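Local coordinates for protein xylulokinase (Brucella ovis, PDB 5VM1) that probably catalyses the ATP-dependent phosphorylation of D-xylulose to D-xylulose 5-phosphate, as a member of the FGGY family of carbohydrate kinases, at residues Gly189-Ser194 / Ala286-Leu291; Trp310-Lys313 / Thr318-Ser321. All coordinates share one frame; numbering follows the deposited sequence.

Contact 1 (Gly189-Ser194 / Ala286-Leu291); sequences GARRWS and AFCHAL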
ATOM      1  N   GLY A 189       7.613 -16.142  -5.485  1.00 42.14           N
ATOM      2  CA  GLY A 189       8.954 -16.299  -6.008  1.00 37.14           C
ATOM      3  C   GLY A 189       8.985 -16.713  -7.462  1.00 41.94           C
ATOM      4  O   GLY A 189       9.916 -16.363  -8.188  1.00 51.61           O
ATOM      5  N   ALA A 190       7.980 -17.455  -7.908  1.00 43.42           N
ATOM      6  CA  ALA A 190       7.896 -17.936  -9.279  1.00 45.04           C
ATOM      7  C   ALA A 190       7.102 -17.020 -10.205  1.00 41.41           C
ATOM      8  O   ALA A 190       7.123 -17.246 -11.416  1.00 39.30           O
ATOM      9  CB  ALA A 190       7.267 -19.339  -9.306  1.00 44.56           C
ATOM     10  N   ARG A 191       6.389 -16.020  -9.668  1.00 41.82           N
ATOM     11  CA  ARG A 191       5.581 -15.088 -10.466  1.00 39.00           C
ATOM     12  C   ARG A 191       4.526 -15.821 -11.307  1.00 41.62           C
ATOM     13  O   ARG A 191       4.268 -15.492 -12.466  1.00 52.18           O
ATOM     14  CB  ARG A 191       6.496 -14.224 -11.338  1.00 40.89           C
ATOM     15  CG  ARG A 191       7.548 -13.505 -10.515  1.00 35.80           C
ATOM     16  CD  ARG A 191       8.431 -12.625 -11.339  1.00 36.47           C
ATOM     17  NE  ARG A 191       7.932 -11.260 -11.555  1.00 44.17           N
ATOM     18  CZ  ARG A 191       8.153 -10.240 -10.732  1.00 42.58           C
ATOM     19  NH1 ARG A 191       8.834 -10.436  -9.613  1.00 40.07           N
ATOM     20  NH2 ARG A 191       7.702  -9.022 -11.032  1.00 38.27           N
ATOM     21  N   ARG A 192       3.904 -16.832 -10.723  1.00 38.93           N
ATOM     22  CA  ARG A 192       2.914 -17.636 -11.419  1.00 42.38           C
ATOM     23  C   ARG A 192       1.849 -18.001 -10.393  1.00 36.74           C
ATOM     24  O   ARG A 192       2.111 -18.001  -9.190  1.00 45.40           O
ATOM     25  CB  ARG A 192       3.554 -18.903 -12.086  1.00 38.09           C
ATOM     26  N   TRP A 193       0.656 -18.355 -10.870  1.00 33.92           N
ATOM     27  CA  TRP A 193      -0.379 -18.867  -9.974  1.00 33.16           C
ATOM     28  C   TRP A 193       0.027 -20.218  -9.373  1.00 39.69           C
ATOM     29  O   TRP A 193       0.757 -21.014  -9.982  1.00 50.43           O
ATOM     30  CB  TRP A 193      -1.717 -19.026 -10.720  1.00 39.29           C
ATOM     31  CG  TRP A 193      -2.410 -17.719 -11.114  1.00 42.52           C
ATOM     32  CD1 TRP A 193      -2.757 -17.310 -12.377  1.00 47.20           C
ATOM     33  CD2 TRP A 193      -2.832 -16.672 -10.230  1.00 32.83           C
ATOM     34  NE1 TRP A 193      -3.361 -16.076 -12.327  1.00 45.64           N
ATOM     35  CE2 TRP A 193      -3.428 -15.670 -11.020  1.00 42.22           C
ATOM     36  CE3 TRP A 193      -2.787 -16.498  -8.844  1.00 28.76           C
ATOM     37  CZ2 TRP A 193      -3.951 -14.498 -10.469  1.00 47.03           C
ATOM     38  CZ3 TRP A 193      -3.317 -15.325  -8.290  1.00 30.49           C
ATOM     39  CH2 TRP A 193      -3.877 -14.341  -9.102  1.00 32.18           C
ATOM     40  N   SER A 194      -0.442 -20.468  -8.158  1.00 39.63           N
ATOM     41  CA  SER A 194      -0.254 -21.756  -7.496  1.00 40.97           C
ATOM     42  C   SER A 194      -1.545 -22.566  -7.640  1.00 41.31           C
ATOM     43  O   SER A 194      -2.586 -22.192  -7.092  1.00 49.70           O
ATOM     44  CB  SER A 194       0.101 -21.567  -6.025  1.00 36.80           C
ATOM     45  OG  SER A 194       0.028 -22.806  -5.322  1.00 43.33           O
ATOM     46  N   ALA A 286       6.229  -9.776   1.609  1.00 27.12           N
ATOM     47  CA  ALA A 286       7.104  -9.846   0.436  1.00 37.07           C
ATOM     48  C   ALA A 286       6.228 -10.104  -0.779  1.00 38.86           C
ATOM     49  O   ALA A 286       5.597 -11.164  -0.888  1.00 31.67           O
ATOM     50  CB  ALA A 286       8.174 -10.932   0.560  1.00 29.01           C
ATOM     51  N   PHE A 287       6.202  -9.139  -1.687  1.00 36.44           N
ATOM     52  CA  PHE A 287       5.354  -9.181  -2.860  1.00 36.23           C
ATOM     53  C   PHE A 287       6.202  -8.896  -4.085  1.00 40.80           C
ATOM     54  O   PHE A 287       7.264  -8.261  -3.994  1.00 42.33           O
ATOM     55  CB  PHE A 287       4.236  -8.128  -2.806  1.00 39.99           C
ATOM     56  CG  PHE A 287       3.253  -8.302  -1.692  1.00 36.22           C
ATOM     57  CD1 PHE A 287       2.702  -9.535  -1.409  1.00 37.74           C
ATOM     58  CD2 PHE A 287       2.832  -7.202  -0.953  1.00 37.57           C
ATOM     59  CE1 PHE A 287       1.753  -9.676  -0.387  1.00 34.24           C
ATOM     60  CE2 PHE A 287       1.889  -7.334   0.067  1.00 28.37           C
ATOM     61  CZ  PHE A 287       1.351  -8.578   0.349  1.00 26.60           C
ATOM     62  N   CYS A 288       5.677  -9.305  -5.243  1.00 32.63           N
ATOM     63  CA  CYS A 288       6.255  -8.865  -6.508  1.00 32.10           C
ATOM     64  C   CYS A 288       6.107  -7.356  -6.650  1.00 36.41           C
ATOM     65  O   CYS A 288       5.144  -6.753  -6.168  1.00 39.81           O
ATOM     66  CB  CYS A 288       5.558  -9.542  -7.693  1.00 34.87           C
ATOM     67  SG  CYS A 288       5.524 -11.353  -7.651  1.00 39.82           S
ATOM     68  N   HIS A 289       7.078  -6.744  -7.315  1.00 28.72           N
ATOM     69  CA  HIS A 289       6.973  -5.341  -7.679  1.00 29.84           C
ATOM     70  C   HIS A 289       6.245  -5.215  -9.014  1.00 34.27           C
ATOM     71  O   HIS A 289       5.828  -6.202  -9.613  1.00 31.96           O
ATOM     72  CB  HIS A 289       8.355  -4.705  -7.755  1.00 31.99           C
ATOM     73  CG  HIS A 289       8.370  -3.243  -7.429  1.00 38.18           C
ATOM     74  ND1 HIS A 289       7.335  -2.397  -7.759  1.00 36.66           N
ATOM     75  CD2 HIS A 289       9.318  -2.469  -6.847  1.00 34.76           C
ATOM     76  CE1 HIS A 289       7.641  -1.166  -7.393  1.00 40.27           C
ATOM     77  NE2 HIS A 289       8.842  -1.181  -6.848  1.00 38.79           N
ATOM     78  N   ALA A 290       6.042  -3.988  -9.475  1.00 42.75           N
ATOM     79  CA  ALA A 290       5.419  -3.797 -10.775  1.00 38.84           C
ATOM     80  C   ALA A 290       6.397  -4.011 -11.906  1.00 39.97           C
ATOM     81  O   ALA A 290       5.983  -3.999 -13.065  1.00 35.18           O
ATOM     82  CB  ALA A 290       4.814  -2.406 -10.904  1.00 31.86           C
ATOM     83  N   LEU A 291       7.684  -4.159 -11.605  1.00 44.26           N
ATOM     84  CA  LEU A 291       8.632  -4.279 -12.690  1.00 32.53           C
ATOM     85  C   LEU A 291       9.093  -5.718 -12.809  1.00 44.97           C
ATOM     86  O   LEU A 291       9.115  -6.459 -11.827  1.00 51.74           O
ATOM     87  CB  LEU A 291       9.835  -3.354 -12.487  1.00 33.07           C
ATOM     88  CG  LEU A 291       9.454  -1.904 -12.148  1.00 32.76           C
ATOM     89  CD1 LEU A 291      10.643  -0.982 -12.223  1.00 33.77           C
ATOM     90  CD2 LEU A 291       8.340  -1.407 -13.038  1.00 33.02           C
TER
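Arg191 reaches across from the loop joining hairpin strands 186-187 and 192-193 to lie over Cys288, at the end of strand 285-288: a buried contact, between the N-terminal and C-terminal FGGY regions, of a single arginine with Cys288 and the turn after it. The backbones stay apart, with Arg191 CA 7.4 Å from Cys288 CA, and the long side chain spans the distance. It bends about CG-CD (chi3 87°), which brings the guanidinium over the cysteine: Cys288 CB packs on one face, 3.9 Å from Arg191 NH1, and SG lies above the same plane but displaced toward its rim. Arg191 NH2 comes obliquely to the turn, 3.0 Å from Leu291 O and 3.7 Å from His289 O. The same NH2 forms a salt bridge with Glu213, and NH1 a hydrogen bond to Thr294 O; Trp295 adds a cation-pi contact. Ala290 N donates to His289 ND1 over 2.7 Å, and His289 NE2 bonds to Thr253 O, so both ring nitrogens are engaged. Here a beta-hairpin arginine meets an edge strand of the C-terminal sheet, bridging the two halves of an FGGY kinase; the Cys288 side chain lies about 9 Å from that of Met87, predicted to bind substrate.

Contact 2 (Trp310-Lys313 / Thr318-Ser321); sequences WYSK and TPQS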
ATOM      1  N   TRP A 310      -5.032   9.522  17.918  1.00 32.08           N
ATOM      2  CA  TRP A 310      -5.620   9.024  19.153  1.00 42.31           C
ATOM      3  C   TRP A 310      -5.263   9.927  20.332  1.00 48.84           C
ATOM      4  O   TRP A 310      -6.150  10.376  21.071  1.00 48.96           O
ATOM      5  CB  TRP A 310      -5.176   7.590  19.444  1.00 40.05           C
ATOM      6  CG  TRP A 310      -5.635   7.189  20.842  1.00 38.74           C
ATOM      7  CD1 TRP A 310      -6.889   6.794  21.207  1.00 34.73           C
ATOM      8  CD2 TRP A 310      -4.847   7.181  22.044  1.00 38.04           C
ATOM      9  NE1 TRP A 310      -6.938   6.549  22.561  1.00 32.83           N
ATOM     10  CE2 TRP A 310      -5.704   6.776  23.100  1.00 41.55           C
ATOM     11  CE3 TRP A 310      -3.505   7.473  22.331  1.00 30.14           C
ATOM     12  CZ2 TRP A 310      -5.262   6.650  24.432  1.00 44.89           C
ATOM     13  CZ3 TRP A 310      -3.061   7.343  23.653  1.00 31.54           C
ATOM     14  CH2 TRP A 310      -3.944   6.934  24.690  1.00 33.90           C
ATOM     15  N   TYR A 311      -3.968  10.250  20.491  1.00 31.88           N
ATOM     16  CA  TYR A 311      -3.541  11.071  21.618  1.00 32.58           C
ATOM     17  C   TYR A 311      -4.150  12.470  21.566  1.00 45.15           C
ATOM     18  O   TYR A 311      -4.503  13.044  22.612  1.00 43.65           O
ATOM     19  CB  TYR A 311      -2.021  11.130  21.670  1.00 31.57           C
ATOM     20  CG  TYR A 311      -1.475  12.031  22.752  1.00 32.41           C
ATOM     21  CD1 TYR A 311      -1.675  11.744  24.102  1.00 37.89           C
ATOM     22  CD2 TYR A 311      -0.724  13.149  22.427  1.00 33.03           C
ATOM     23  CE1 TYR A 311      -1.160  12.585  25.088  1.00 43.90           C
ATOM     24  CE2 TYR A 311      -0.224  13.983  23.387  1.00 33.97           C
ATOM     25  CZ  TYR A 311      -0.436  13.709  24.711  1.00 46.14           C
ATOM     26  OH  TYR A 311       0.091  14.577  25.643  1.00 51.66           O
ATOM     27  N   SER A 312      -4.290  13.035  20.361  1.00 36.25           N
ATOM     28  CA  SER A 312      -4.861  14.373  20.245  1.00 42.86           C
ATOM     29  C   SER A 312      -6.323  14.390  20.674  1.00 44.31           C
ATOM     30  O   SER A 312      -6.751  15.317  21.379  1.00 46.04           O
ATOM     31  CB  SER A 312      -4.707  14.910  18.825  1.00 43.86           C
ATOM     32  OG  SER A 312      -5.402  14.106  17.917  1.00 52.20           O
ATOM     33  N   LYS A 313      -7.096  13.354  20.322  1.00 39.08           N
ATOM     34  CA  LYS A 313      -8.480  13.320  20.794  1.00 39.73           C
ATOM     35  C   LYS A 313      -8.533  13.241  22.319  1.00 50.03           C
ATOM     36  O   LYS A 313      -9.404  13.870  22.945  1.00 42.14           O
ATOM     37  CB  LYS A 313      -9.246  12.150  20.163  1.00 39.25           C
ATOM     38  CG  LYS A 313      -9.289  12.168  18.620  1.00 69.73           C
ATOM     39  CD  LYS A 313      -9.954  10.901  18.034  1.00 70.18           C
ATOM     40  CE  LYS A 313     -10.772  11.179  16.753  1.00 65.26           C
ATOM     41  NZ  LYS A 313     -10.039  10.994  15.454  1.00 61.14           N
ATOM     42  N   THR A 318      -5.244  19.251  18.126  1.00 55.98           N
ATOM     43  CA  THR A 318      -5.095  18.608  16.834  1.00 51.99           C
ATOM     44  C   THR A 318      -3.645  18.225  16.644  1.00 52.93           C
ATOM     45  O   THR A 318      -2.751  18.804  17.270  1.00 60.05           O
ATOM     46  CB  THR A 318      -5.526  19.515  15.663  1.00 52.70           C
ATOM     47  OG1 THR A 318      -4.720  20.704  15.635  1.00 55.13           O
ATOM     48  CG2 THR A 318      -7.006  19.881  15.734  1.00 47.55           C
ATOM     49  N   PRO A 319      -3.373  17.224  15.817  1.00 50.88           N
ATOM     50  CA  PRO A 319      -1.974  16.871  15.555  1.00 46.40           C
ATOM     51  C   PRO A 319      -1.117  18.074  15.213  1.00 51.18           C
ATOM     52  O   PRO A 319      -0.009  18.218  15.745  1.00 48.15           O
ATOM     53  CB  PRO A 319      -2.097  15.903  14.377  1.00 36.52           C
ATOM     54  CG  PRO A 319      -3.439  15.251  14.626  1.00 36.54           C
ATOM     55  CD  PRO A 319      -4.318  16.294  15.166  1.00 38.78           C
ATOM     56  N   GLN A 320      -1.639  18.989  14.390  1.00 52.71           N
ATOM     57  CA  GLN A 320      -0.841  20.132  13.965  1.00 47.85           C
ATOM     58  C   GLN A 320      -0.523  21.048  15.146  1.00 50.97           C
ATOM     59  O   GLN A 320       0.566  21.632  15.195  1.00 56.45           O
ATOM     60  CB  GLN A 320      -1.536  20.861  12.821  1.00 44.89           C
ATOM     61  CG  GLN A 320      -1.702  19.985  11.569  1.00 47.14           C
ATOM     62  CD  GLN A 320      -2.817  18.921  11.702  1.00 53.99           C
ATOM     63  OE1 GLN A 320      -3.836  19.151  12.351  1.00 54.98           O
ATOM     64  NE2 GLN A 320      -2.612  17.757  11.092  1.00 52.70           N
ATOM     65  N   SER A 321      -1.448  21.185  16.109  1.00 44.93           N
ATOM     66  CA  SER A 321      -1.148  21.974  17.306  1.00 54.60           C
ATOM     67  C   SER A 321      -0.161  21.248  18.207  1.00 57.12           C
ATOM     68  O   SER A 321       0.760  21.867  18.747  1.00 67.58           O
ATOM     69  CB  SER A 321      -2.419  22.304  18.098  1.00 57.71           C
ATOM     70  OG  SER A 321      -3.484  22.708  17.257  1.00 73.35           O
TER
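Ser312, on the last turns of helix 305-315, packs against Pro319 in the first turn of helix 319-326, and this small patch is the close part of the contact. Ser312 CB points at the other segment and sits 3.9 Å from Pro319 CD and 4.1 Å from Thr318 C. The hydroxyl lies alongside the proline ring, with Ser312 OG 3.7 Å from CD and 4.0 Å from CG of Pro319, a van der Waals approach to ring carbons. Its polar needs are met within its own helix. OG stands between the backbone N and the carbonyl carbon (chi1 62°), from where it hydrogen-bonds to Glu309 O one turn back, so it can lie against the CD and CG carbons of Pro319 without needing a polar partner there. Leu322, three residues on from Pro319 in the same helix, also touches Ser312 and Tyr311; the Tyr311 hydroxyl bonds to Arg367 O at the start of helix 367-390.

The outer side is looser. The CB of Thr318 points away from helix 305-315, and Lys313 and Gln320 are exposed and stay clear of the opposing segment. On this side Thr318 pairs within its own segment, its OG1 sharing a 2.9 Å hydrogen bond with Ser321 OG. Thr318 at the N-cap is followed by proline at the first helical position, where proline is well tolerated because the helix asks no N-H bond of that residue; this opens the second of two consecutive helices joined by a short loop in the C-terminal FGGY region.

In the fold
Contact 1 closes before contact 2 opens along the chain, and the two lie on opposite sides of the chain's centre, with their own centres 39 Å apart and nearest atoms about 25 Å apart. They share no helix or strand. Contact 1 spans 91 intervening residues to join the N-terminal and C-terminal FGGY regions, meeting the seven-stranded C-terminal sheet at its outermost strand 285-288. Contact 2 is local, between consecutive helices within the C-terminal region, its segments separated by only four residues. Strand 295-301, next to 285-288 in that sheet, leads on to helix 305-315. One contact thus bears on how the two regions meet, the other on the helical periphery, away from the annotated sites.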